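Local coordinates for protein glycoside hydrolase family 61 (Trichoderma reesei QM6a, PDB 5O2X) that probably cleaves cellulose and related polysaccharides oxidatively at a copper centre, as a lytic polysaccharide monooxygenase of family AA9, at residues N5-N10 with D73-Q78; T139-I144 with V232-S237. All coordinates share one frame; numbering follows the deposited sequence. Where two conformers were deposited one is given.

Contact 1: N5-N10 with D73-Q78; sequences NDIVIN and DTILFQ. With MAN (alpha-D-mannopyranose), chain N; NAG (2-acetamido-2-deoxy-beta-D-glucopyranose), chain C; MAN (alpha-D-mannopyranose), chain O; MAN (alpha-D-mannopyranose), chain M.
Ile7, Ile9, Ile75 and Phe77 close the tight side of this strand pair. Ile9 CG1 lies alongside Ile75 CG1 (4.0 Å). With Ile7 CG1 set between the backbone N and the carbonyl carbon (chi1 67°), CG2 lies anti to the carbonyl carbon and reaches Phe77 CD1 obliquely at 3.7 Å. Ile75 CG2 sits over one face of the Phe77 ring, offset toward its rim, and His157 stacks on that ring from another strand. Between the two side-chain layers, Val8 and Leu76 form an antiparallel hydrogen-bonded pair, each N to the other's O at 2.9 Å. Strands 3-9 and 74-80 are inner neighbours in one sheet of the beta-sandwich that family AA9 enzymes share, flanked by strands 12-15 and 139-143. The opposite face, with Asp6, Val8, Leu76 and Gln78, is mixed and carries sugars. The chain N mannose lies over Val8 and Leu76, its O4 and O6 both bonded to Thr74 OG1. Asp6 and Gln78 run side by side, bridged by a water from Asp6 OD1 to Gln78 OE1. The O2 hydroxyl of the chain M mannose donates to that same OE1 (2.7 Å). At the partly exposed end, Asn10 N bonds to Thr74 O (3.1 Å); in one of two conformers Asn10 OD1 also accepts Thr74 N.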
ATOM      1  N   ASN A   5       3.355   6.368   9.074  1.00  4.80           N
ATOM      2  CA  ASN A   5       3.420   6.592  10.518  1.00  5.50           C
ATOM      3  C   ASN A   5       2.253   5.947  11.246  1.00  4.77           C
ATOM      4  O   ASN A   5       2.397   5.494  12.404  1.00  4.75           O
ATOM      5  CB  ASN A   5       3.388   8.122  10.836  1.00  6.94           C
ATOM      6  CG  ASN A   5       3.545   8.406  12.311  1.00  7.92           C
ATOM      7  OD1 ASN A   5       4.626   8.196  12.894  1.00  9.34           O
ATOM      8  ND2 ASN A   5       2.448   8.867  12.960  1.00  8.29           N
ATOM      9  N   ASP A   6       1.055   6.012  10.647  1.00  4.59           N
ATOM     10  CA  ASP A   6      -0.182   5.577  11.268  1.00  4.51           C
ATOM     11  C   ASP A   6      -1.184   5.319  10.181  1.00  4.51           C
ATOM     12  O   ASP A   6      -1.065   5.835   9.059  1.00  4.53           O
ATOM     13  CB  ASP A   6      -0.695   6.601  12.285  1.00  4.89           C
ATOM     14  CG  ASP A   6      -1.003   7.929  11.672  1.00  5.21           C
ATOM     15  OD1 ASP A   6      -2.193   8.069  11.178  1.00  5.27           O
ATOM     16  OD2 ASP A   6      -0.170   8.832  11.593  1.00  5.77           O
ATOM     17  N   ILE A   7      -2.200   4.525  10.545  1.00  4.44           N
ATOM     18  CA  ILE A   7      -3.416   4.402   9.708  1.00  4.52           C
ATOM     19  C   ILE A   7      -4.608   4.766  10.578  1.00  4.59           C
ATOM     20  O   ILE A   7      -4.562   4.584  11.799  1.00  5.59           O
ATOM     21  CB  ILE A   7      -3.551   3.017   9.045  1.00  4.73           C
ATOM     22  CG1 ILE A   7      -3.805   1.900  10.046  1.00  5.15           C
ATOM     23  CG2 ILE A   7      -2.322   2.732   8.190  1.00  5.02           C
ATOM     24  CD1 ILE A   7      -4.053   0.543   9.409  1.00  5.79           C
ATOM     25  N   VAL A   8      -5.643   5.311   9.949  1.00  4.78           N
ATOM     26  CA  VAL A   8      -6.833   5.767  10.692  1.00  4.73           C
ATOM     27  C   VAL A   8      -8.039   5.133  10.034  1.00  5.04           C
ATOM     28  O   VAL A   8      -8.320   5.395   8.854  1.00  5.06           O
ATOM     29  CB  VAL A   8      -6.937   7.276  10.743  1.00  5.05           C
ATOM     30  CG1 VAL A   8      -8.103   7.707  11.600  1.00  5.67           C
ATOM     31  CG2 VAL A   8      -5.624   7.913  11.233  1.00  5.72           C
ATOM     32  N   ILE A   9      -8.728   4.276  10.780  1.00  5.55           N
ATOM     33  CA  ILE A   9      -9.800   3.423  10.219  1.00  6.11           C
ATOM     34  C   ILE A   9     -11.112   3.929  10.794  1.00  6.78           C
ATOM     35  O   ILE A   9     -11.352   3.791  12.016  1.00  6.61           O
ATOM     36  CB  ILE A   9      -9.576   1.949  10.580  1.00  5.85           C
ATOM     37  CG1 ILE A   9      -8.158   1.499  10.176  1.00  6.25           C
ATOM     38  CG2 ILE A   9     -10.687   1.096   9.953  1.00  6.66           C
ATOM     39  CD1 ILE A   9      -7.861   0.046  10.413  1.00  6.90           C
ATOM     40  N   ASN A  10     -11.916   4.591   9.978  1.00  7.59           N
ATOM     41  CA  ASN A  10     -13.136   5.234  10.537  0.67  8.89           C
ATOM     42  C   ASN A  10     -12.893   5.994  11.776  1.00  8.81           C
ATOM     43  O   ASN A  10     -13.638   5.891  12.750  1.00 10.70           O
ATOM     44  CB  ASN A  10     -14.258   4.277  10.852  0.67  9.64           C
ATOM     45  CG  ASN A  10     -14.781   3.618   9.674  0.67  8.26           C
ATOM     46  OD1 ASN A  10     -14.408   3.882   8.528  0.67  9.20           O
ATOM     47  ND2 ASN A  10     -15.731   2.753   9.938  0.67  9.69           N
ATOM     48  N   ASP A  73     -15.610   0.073   5.522  1.00  9.00           N
ATOM     49  CA  ASP A  73     -14.841   1.078   6.259  1.00  8.68           C
ATOM     50  C   ASP A  73     -13.774   1.698   5.359  1.00  7.44           C
ATOM     51  O   ASP A  73     -13.272   1.052   4.425  1.00  7.75           O
ATOM     52  CB  ASP A  73     -14.109   0.413   7.479  1.00 10.49           C
ATOM     53  CG  ASP A  73     -15.004   0.019   8.622  0.80 10.40           C
ATOM     54  OD1 ASP A  73     -16.199   0.378   8.580  0.80 12.39           O
ATOM     55  OD2 ASP A  73     -14.470  -0.618   9.601  0.80 11.15           O
ATOM     56  N   THR A  74     -13.435   2.958   5.652  1.00  8.13           N
ATOM     57  CA  THR A  74     -12.342   3.581   4.944  1.00  7.53           C
ATOM     58  C   THR A  74     -11.115   3.640   5.857  1.00  7.01           C
ATOM     59  O   THR A  74     -11.195   3.746   7.073  1.00 10.42           O
ATOM     60  CB  THR A  74     -12.616   4.946   4.361  1.00 10.26           C
ATOM     61  OG1 THR A  74     -12.645   5.907   5.374  1.00 14.05           O
ATOM     62  CG2 THR A  74     -13.769   4.938   3.404  1.00 11.12           C
ATOM     63  N   ILE A  75      -9.967   3.502   5.208  1.00  5.69           N
ATOM     64  CA  ILE A  75      -8.665   3.496   5.890  1.00  5.25           C
ATOM     65  C   ILE A  75      -7.828   4.614   5.277  1.00  4.84           C
ATOM     66  O   ILE A  75      -7.637   4.674   4.060  1.00  5.44           O
ATOM     67  CB  ILE A  75      -7.964   2.141   5.708  1.00  5.38           C
ATOM     68  CG1 ILE A  75      -8.845   1.024   6.301  1.00  6.14           C
ATOM     69  CG2 ILE A  75      -6.576   2.191   6.373  1.00  5.79           C
ATOM     70  CD1 ILE A  75      -8.246  -0.350   6.225  1.00  7.32           C
ATOM     71  N   LEU A  76      -7.357   5.490   6.145  1.00  4.62           N
ATOM     72  CA  LEU A  76      -6.459   6.587   5.800  1.00  4.76           C
ATOM     73  C   LEU A  76      -5.043   6.180   6.147  1.00  4.48           C
ATOM     74  O   LEU A  76      -4.761   5.737   7.272  1.00  5.32           O
ATOM     75  CB  LEU A  76      -6.901   7.862   6.555  1.00  4.81           C
ATOM     76  CG  LEU A  76      -5.999   9.078   6.344  1.00  5.19           C
ATOM     77  CD1 LEU A  76      -6.828  10.313   6.420  1.00  7.36           C
ATOM     78  CD2 LEU A  76      -4.844   9.105   7.372  1.00  6.20           C
ATOM     79  N   PHE A  77      -4.140   6.332   5.176  1.00  4.37           N
ATOM     80  CA  PHE A  77      -2.713   6.083   5.350  1.00  4.20           C
ATOM     81  C   PHE A  77      -2.002   7.423   5.504  1.00  4.29           C
ATOM     82  O   PHE A  77      -2.188   8.306   4.674  1.00  4.91           O
ATOM     83  CB  PHE A  77      -2.129   5.384   4.136  1.00  4.34           C
ATOM     84  CG  PHE A  77      -2.777   4.075   3.810  1.00  4.61           C
ATOM     85  CD1 PHE A  77      -2.457   2.897   4.473  1.00  4.66           C
ATOM     86  CD2 PHE A  77      -3.738   4.047   2.812  1.00  5.64           C
ATOM     87  CE1 PHE A  77      -3.086   1.721   4.135  1.00  5.51           C
ATOM     88  CE2 PHE A  77      -4.347   2.889   2.442  1.00  6.16           C
ATOM     89  CZ  PHE A  77      -4.033   1.721   3.095  1.00  6.48           C
ATOM     90  N   GLN A  78      -1.174   7.556   6.546  1.00  4.19           N
ATOM     91  CA  GLN A  78      -0.414   8.790   6.808  1.00  3.85           C
ATOM     92  C   GLN A  78       1.062   8.561   6.539  1.00  4.08           C
ATOM     93  O   GLN A  78       1.723   7.838   7.298  1.00  4.56           O
ATOM     94  CB  GLN A  78      -0.610   9.212   8.245  1.00  4.18           C
ATOM     95  CG  GLN A  78       0.175  10.475   8.641  1.00  4.41           C
ATOM     96  CD  GLN A  78      -0.430  11.698   8.003  1.00  4.49           C
ATOM     97  OE1 GLN A  78      -1.553  12.097   8.362  1.00  4.93           O
ATOM     98  NE2 GLN A  78       0.272  12.293   7.033  1.00  4.69           N
TER
HETATM   99  C1  MAN N 313     -11.931  10.612   8.442  0.58  6.80           C
HETATM  100  C2  MAN N 313     -11.723   9.320   9.216  0.58  6.04           C
HETATM  101  C3  MAN N 313     -10.729   8.409   8.459  0.58  5.92           C
HETATM  102  C4  MAN N 313     -11.236   8.185   7.051  0.58  6.12           C
HETATM  103  C5  MAN N 313     -11.398   9.543   6.377  0.58  7.14           C
HETATM  104  C6  MAN N 313     -11.971   9.445   4.993  0.58  8.58           C
HETATM  105  O2  MAN N 313     -12.944   8.630   9.393  0.58  6.60           O
HETATM  106  O3  MAN N 313     -10.574   7.191   9.179  0.58  5.96           O
HETATM  107  O4  MAN N 313     -10.301   7.378   6.349  0.58  6.78           O
HETATM  108  O5  MAN N 313     -12.295  10.366   7.099  0.58  7.27           O
HETATM  109  O6  MAN N 313     -13.189   8.656   4.999  0.58 10.47           O
HETATM  110  C1  NAG C 302      -0.012  16.573   8.718  0.85  5.59           C
HETATM  111  C2  NAG C 302      -0.544  17.041  10.039  0.85  5.50           C
HETATM  112  C3  NAG C 302       0.618  17.077  11.030  0.85  6.62           C
HETATM  113  C4  NAG C 302       1.303  15.745  11.131  0.85  6.68           C
HETATM  114  C5  NAG C 302       1.648  15.199   9.754  0.85  6.92           C
HETATM  115  C6  NAG C 302       2.053  13.755   9.799  0.85  7.85           C
HETATM  116  C7  NAG C 302      -2.258  18.684  10.570  0.85  5.95           C
HETATM  117  C8  NAG C 302      -2.763  20.073  10.341  0.85  7.06           C
HETATM  118  N2  NAG C 302      -1.157  18.341   9.911  0.85  5.58           N
HETATM  119  O3  NAG C 302       0.191  17.501  12.334  0.85  7.34           O
HETATM  120  O4  NAG C 302       2.514  15.834  11.910  0.85  8.56           O
HETATM  121  O5  NAG C 302       0.473  15.248   8.889  0.85  5.76           O
HETATM  122  O6  NAG C 302       1.068  12.950  10.427  0.85  8.03           O
HETATM  123  O7  NAG C 302      -2.852  17.882  11.310  0.85  6.54           O
HETATM  124  C1  MAN O 314     -14.227   9.290  17.261  0.55  9.63           C
HETATM  125  C2  MAN O 314     -14.434   7.795  17.127  0.55  9.94           C
HETATM  126  C3  MAN O 314     -14.597   7.470  15.637  0.55 10.09           C
HETATM  127  C4  MAN O 314     -15.734   8.293  15.007  0.55 11.46           C
HETATM  128  C5  MAN O 314     -15.567   9.782  15.292  0.55 13.33           C
HETATM  129  C6  MAN O 314     -16.753  10.630  14.863  0.55 16.39           C
HETATM  130  O2  MAN O 314     -15.590   7.384  17.882  0.55 12.65           O
HETATM  131  O3  MAN O 314     -14.791   6.082  15.455  0.55 10.46           O
HETATM  132  O4  MAN O 314     -15.725   8.108  13.580  0.55 13.54           O
HETATM  133  O5  MAN O 314     -15.350   9.959  16.701  0.55 11.23           O
HETATM  134  O6  MAN O 314     -17.779  10.409  15.820  0.55 20.68           O
HETATM  135  C1  MAN M 312      -4.701  14.722   6.991  1.00  5.09           C
HETATM  136  C2  MAN M 312      -4.267  14.077   8.277  1.00  5.28           C
HETATM  137  C3  MAN M 312      -5.116  14.541   9.439  1.00  5.14           C
HETATM  138  C4  MAN M 312      -5.197  16.044   9.512  1.00  5.39           C
HETATM  139  C5  MAN M 312      -5.570  16.619   8.150  1.00  5.48           C
HETATM  140  C6  MAN M 312      -5.483  18.125   8.110  1.00  6.99           C
HETATM  141  O2  MAN M 312      -2.900  14.443   8.489  1.00  5.89           O
HETATM  142  O3  MAN M 312      -4.600  14.028  10.676  1.00  6.12           O
HETATM  143  O4  MAN M 312      -6.202  16.406  10.471  1.00  6.32           O
HETATM  144  O5  MAN M 312      -4.735  16.124   7.108  1.00  5.20           O
HETATM  145  O6  MAN M 312      -6.005  18.632   6.881  1.00  9.66           O
HETATM  146  O   HOH W   1      -2.902  10.499  10.331  0.98  6.15           O

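Contact 2: T139-I144 with V232-S237; sequences TWVVKI and VAQGSS. With MAN (alpha-D-mannopyranose), chain M; MAN (alpha-D-mannopyranose), chain N; MAN (alpha-D-mannopyranose), chain L.
The carboxamide of Gln234 stacks on one face of the Trp140 indole, the two planes 21° apart, with Gln234 OE1 3.2 Å above the ring and offset toward its rim; C6 of the chain L mannose approaches the ring obliquely. At the indole edge, Trp140 NE1 bonds to Asp115. The edge of the amide faces Val141. In the carbonyl plane, Gln234 OE1 takes Val141 N on a lone pair (2.9 Å), and Gln234 NE2 gives an almost straight bond to Val141 O (2.9 Å, 173°). A bend at chi2 (-62°) folds the amide back so that NE2 also reaches Val232 O, above that carbonyl's plane. In one of two Val141 conformers, Val232 CG2 packs on Val141 CG1 (4.0 Å). One water joins Val141 O to Val232 N; another joins Gly235 N to Thr139 OG1, which is also hydrogen-bonded to Asn136 O. Ser236 OG and Ser237 OG are glycosidically bonded to C1 of the chain M and chain N mannoses. Segment 232-237, probably part of the predicted linker that proved integral to the catalytic domain, is attached to outer strand 139-143 though it forms no strand itself: a glutamine amide imitates the paired N-H and C=O of a backbone, and both groups of Val141 are satisfied.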
ATOM      1  N   THR A 139      -1.684  12.061   2.838  1.00  4.19           N
ATOM      2  CA  THR A 139      -2.570  10.953   3.124  1.00  4.12           C
ATOM      3  C   THR A 139      -3.150  10.387   1.849  1.00  4.02           C
ATOM      4  O   THR A 139      -3.252  11.049   0.808  1.00  4.22           O
ATOM      5  CB  THR A 139      -3.695  11.326   4.096  1.00  3.97           C
ATOM      6  OG1 THR A 139      -4.611  12.256   3.501  1.00  4.43           O
ATOM      7  CG2 THR A 139      -3.147  11.870   5.400  1.00  4.34           C
ATOM      8  N   TRP A 140      -3.612   9.133   1.971  1.00  4.13           N
ATOM      9  CA  TRP A 140      -4.382   8.432   0.929  1.00  4.19           C
ATOM     10  C   TRP A 140      -5.475   7.693   1.632  1.00  4.32           C
ATOM     11  O   TRP A 140      -5.248   7.113   2.709  1.00  4.55           O
ATOM     12  CB  TRP A 140      -3.507   7.464   0.137  1.00  4.38           C
ATOM     13  CG  TRP A 140      -4.185   6.896  -1.059  1.00  4.26           C
ATOM     14  CD1 TRP A 140      -4.746   5.643  -1.204  1.00  4.34           C
ATOM     15  CD2 TRP A 140      -4.458   7.584  -2.279  1.00  4.21           C
ATOM     16  NE1 TRP A 140      -5.312   5.513  -2.433  1.00  4.63           N
ATOM     17  CE2 TRP A 140      -5.171   6.683  -3.128  1.00  4.68           C
ATOM     18  CE3 TRP A 140      -4.169   8.868  -2.755  1.00  5.04           C
ATOM     19  CZ2 TRP A 140      -5.579   7.034  -4.424  1.00  5.17           C
ATOM     20  CZ3 TRP A 140      -4.553   9.202  -4.024  1.00  5.65           C
ATOM     21  CH2 TRP A 140      -5.271   8.314  -4.837  1.00  5.92           C
ATOM     22  N   VAL A 141      -6.679   7.644   1.027  1.00  4.34           N
ATOM     23  CA  VAL A 141      -7.835   6.936   1.571  0.81  4.68           C
ATOM     24  C   VAL A 141      -8.216   5.797   0.658  1.00  4.29           C
ATOM     25  O   VAL A 141      -8.381   6.001  -0.545  1.00  4.76           O
ATOM     26  CB  VAL A 141      -9.030   7.899   1.739  0.81  5.96           C
ATOM     27  CG1 VAL A 141     -10.268   7.158   2.250  0.81  6.43           C
ATOM     28  CG2 VAL A 141      -8.640   9.007   2.708  0.81  7.03           C
ATOM     29  N   VAL A 142      -8.382   4.592   1.237  0.93  5.03           N
ATOM     30  CA  VAL A 142      -8.919   3.420   0.505  0.93  5.26           C
ATOM     31  C   VAL A 142     -10.154   2.943   1.245  0.93  5.47           C
ATOM     32  O   VAL A 142     -10.224   3.017   2.460  0.93  6.78           O
ATOM     33  CB  VAL A 142      -7.828   2.315   0.340  0.93  5.86           C
ATOM     34  CG1 VAL A 142      -7.566   1.597   1.651  0.93  6.09           C
ATOM     35  CG2 VAL A 142      -8.173   1.341  -0.782  0.93  6.69           C
ATOM     36  N   LYS A 143     -11.093   2.386   0.488  1.00  5.91           N
ATOM     37  CA  LYS A 143     -12.284   1.783   1.053  0.54  5.93           C
ATOM     38  C   LYS A 143     -12.224   0.266   0.969  1.00  5.99           C
ATOM     39  O   LYS A 143     -11.981  -0.290  -0.112  1.00  6.50           O
ATOM     40  CB  LYS A 143     -13.522   2.329   0.352  0.54  6.19           C
ATOM     41  CG  LYS A 143     -14.797   1.664   0.832  0.54  7.37           C
ATOM     42  CD  LYS A 143     -16.043   2.336   0.266  0.54  8.65           C
ATOM     43  CE  LYS A 143     -17.258   1.412   0.287  0.54  9.68           C
ATOM     44  NZ  LYS A 143     -18.455   2.011  -0.395  0.54 10.66           N
ATOM     45  N   ILE A 144     -12.427  -0.394   2.103  1.00  6.17           N
ATOM     46  CA  ILE A 144     -12.561  -1.852   2.068  1.00  6.45           C
ATOM     47  C   ILE A 144     -13.934  -2.163   1.413  1.00  6.59           C
ATOM     48  O   ILE A 144     -14.961  -1.644   1.852  1.00  7.33           O
ATOM     49  CB  ILE A 144     -12.503  -2.422   3.473  1.00  6.98           C
ATOM     50  CG1 ILE A 144     -11.171  -2.062   4.137  1.00  7.49           C
ATOM     51  CG2 ILE A 144     -12.731  -3.916   3.443  1.00  7.37           C
ATOM     52  CD1 ILE A 144      -9.923  -2.468   3.397  1.00  8.31           C
ATOM     53  N   VAL A 232     -11.762   6.079  -4.163  1.00  5.25           N
ATOM     54  CA  VAL A 232     -12.846   6.789  -3.489  1.00  5.81           C
ATOM     55  C   VAL A 232     -12.407   8.229  -3.204  1.00  5.23           C
ATOM     56  O   VAL A 232     -11.230   8.584  -3.354  1.00  5.12           O
ATOM     57  CB  VAL A 232     -13.296   6.092  -2.199  1.00  6.67           C
ATOM     58  CG1 VAL A 232     -13.881   4.720  -2.510  1.00  7.44           C
ATOM     59  CG2 VAL A 232     -12.177   6.010  -1.122  1.00  6.76           C
ATOM     60  N   ALA A 233     -13.359   9.079  -2.865  1.00  6.30           N
ATOM     61  CA  ALA A 233     -13.056  10.493  -2.715  1.00  6.62           C
ATOM     62  C   ALA A 233     -11.949  10.686  -1.659  1.00  6.10           C
ATOM     63  O   ALA A 233     -12.059  10.243  -0.513  1.00  7.31           O
ATOM     64  CB  ALA A 233     -14.282  11.286  -2.331  1.00  8.51           C
ATOM     65  N   GLN A 234     -10.891  11.370  -2.079  1.00  5.55           N
ATOM     66  CA  GLN A 234      -9.745  11.659  -1.213  1.00  5.43           C
ATOM     67  C   GLN A 234     -10.003  12.884  -0.341  1.00  6.32           C
ATOM     68  O   GLN A 234     -10.748  13.770  -0.703  1.00  9.13           O
ATOM     69  CB  GLN A 234      -8.499  11.887  -2.044  1.00  4.93           C
ATOM     70  CG  GLN A 234      -8.140  10.658  -2.885  1.00  5.17           C
ATOM     71  CD  GLN A 234      -7.826   9.467  -2.012  1.00  4.90           C
ATOM     72  OE1 GLN A 234      -6.942   9.544  -1.123  1.00  4.86           O
ATOM     73  NE2 GLN A 234      -8.563   8.397  -2.171  1.00  5.34           N
ATOM     74  N   GLY A 235      -9.336  12.926   0.795  1.00  5.84           N
ATOM     75  CA  GLY A 235      -9.424  14.016   1.744  1.00  6.02           C
ATOM     76  C   GLY A 235      -9.062  13.509   3.116  1.00  5.48           C
ATOM     77  O   GLY A 235      -9.507  12.464   3.547  1.00  6.12           O
ATOM     78  N   SER A 236      -8.207  14.264   3.806  1.00  5.48           N
ATOM     79  CA  SER A 236      -7.720  13.842   5.119  1.00  5.31           C
ATOM     80  C   SER A 236      -8.790  14.067   6.163  1.00  6.09           C
ATOM     81  O   SER A 236      -9.592  14.987   6.073  1.00  8.04           O
ATOM     82  CB  SER A 236      -6.493  14.664   5.432  1.00  5.22           C
ATOM     83  OG  SER A 236      -5.990  14.185   6.689  1.00  5.14           O
ATOM     84  N   SER A 237      -8.787  13.226   7.189  1.00  6.70           N
ATOM     85  CA  SER A 237      -9.614  13.473   8.365  1.00  6.88           C
ATOM     86  C   SER A 237      -8.817  13.067   9.585  1.00  6.07           C
ATOM     87  O   SER A 237      -7.902  12.244   9.520  1.00  6.83           O
ATOM     88  CB  SER A 237     -10.939  12.743   8.298  1.00  7.63           C
ATOM     89  OG  SER A 237     -10.722  11.385   8.506  1.00  7.55           O
TER
HETATM   90  C1  MAN M 312      -4.701  14.722   6.991  1.00  5.09           C
HETATM   91  C2  MAN M 312      -4.267  14.077   8.277  1.00  5.28           C
HETATM   92  C3  MAN M 312      -5.116  14.541   9.439  1.00  5.14           C
HETATM   93  C4  MAN M 312      -5.197  16.044   9.512  1.00  5.39           C
HETATM   94  C5  MAN M 312      -5.570  16.619   8.150  1.00  5.48           C
HETATM   95  C6  MAN M 312      -5.483  18.125   8.110  1.00  6.99           C
HETATM   96  O2  MAN M 312      -2.900  14.443   8.489  1.00  5.89           O
HETATM   97  O3  MAN M 312      -4.600  14.028  10.676  1.00  6.12           O
HETATM   98  O4  MAN M 312      -6.202  16.406  10.471  1.00  6.32           O
HETATM   99  O5  MAN M 312      -4.735  16.124   7.108  1.00  5.20           O
HETATM  100  O6  MAN M 312      -6.005  18.632   6.881  1.00  9.66           O
HETATM  101  C1  MAN N 313     -11.931  10.612   8.442  0.58  6.80           C
HETATM  102  C2  MAN N 313     -11.723   9.320   9.216  0.58  6.04           C
HETATM  103  C3  MAN N 313     -10.729   8.409   8.459  0.58  5.92           C
HETATM  104  C4  MAN N 313     -11.236   8.185   7.051  0.58  6.12           C
HETATM  105  C5  MAN N 313     -11.398   9.543   6.377  0.58  7.14           C
HETATM  106  C6  MAN N 313     -11.971   9.445   4.993  0.58  8.58           C
HETATM  107  O2  MAN N 313     -12.944   8.630   9.393  0.58  6.60           O
HETATM  108  O3  MAN N 313     -10.574   7.191   9.179  0.58  5.96           O
HETATM  109  O4  MAN N 313     -10.301   7.378   6.349  0.58  6.78           O
HETATM  110  O5  MAN N 313     -12.295  10.366   7.099  0.58  7.27           O
HETATM  111  O6  MAN N 313     -13.189   8.656   4.999  0.58 10.47           O
HETATM  112  C1  MAN L 311     -10.446   8.823  -6.483  1.00  4.79           C
HETATM  113  C2  MAN L 311     -11.477   9.480  -7.386  1.00  4.84           C
HETATM  114  C3  MAN L 311     -10.836  10.051  -8.640  1.00  5.03           C
HETATM  115  C4  MAN L 311      -9.712  11.006  -8.282  1.00  4.94           C
HETATM  116  C5  MAN L 311      -8.725  10.281  -7.359  1.00  5.00           C
HETATM  117  C6  MAN L 311      -7.658  11.213  -6.829  1.00  5.64           C
HETATM  118  O2  MAN L 311     -12.155  10.498  -6.644  1.00  4.90           O
HETATM  119  O3  MAN L 311     -11.819  10.711  -9.464  1.00  5.55           O
HETATM  120  O4  MAN L 311      -8.980  11.436  -9.416  1.00  5.29           O
HETATM  121  O5  MAN L 311      -9.395   9.743  -6.210  1.00  4.96           O
HETATM  122  O6  MAN L 311      -8.212  12.330  -6.112  1.00  6.02           O
HETATM  123  O   HOH W   2      -5.310  11.777  -0.860  1.00  4.86           O
HETATM  124  O   HOH W   3      -6.769  11.944   1.612  1.00  5.69           O
HETATM  125  O   HOH W   4      -9.301   4.963  -2.981  0.95  4.79           O

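Strand 74-80 joins the two contacts, pairing with 3-9 in contact 1 and with 139-143 of contact 2; their centres are about 8 Å apart. Phe77 N lies 2.8 Å from Trp140 O, and Ile75 N 2.8 Å from Val142 O, both probable hydrogen bonds. These seat 139-143 as the outermost strand, and segment 232-237 attaches to it through contact 2. O-linked sugars make a second bridge: the chain N and chain M mannoses are attached to 232-237 of contact 2 yet bond to residues of contact 1. Gln78 OE1 also packs 3.4 Å from Thr139 CG2. The copper ligands, methylated residue 1, His86 and Tyr174, lie outside both contacts, although strand 3-9 starts just after residue 1.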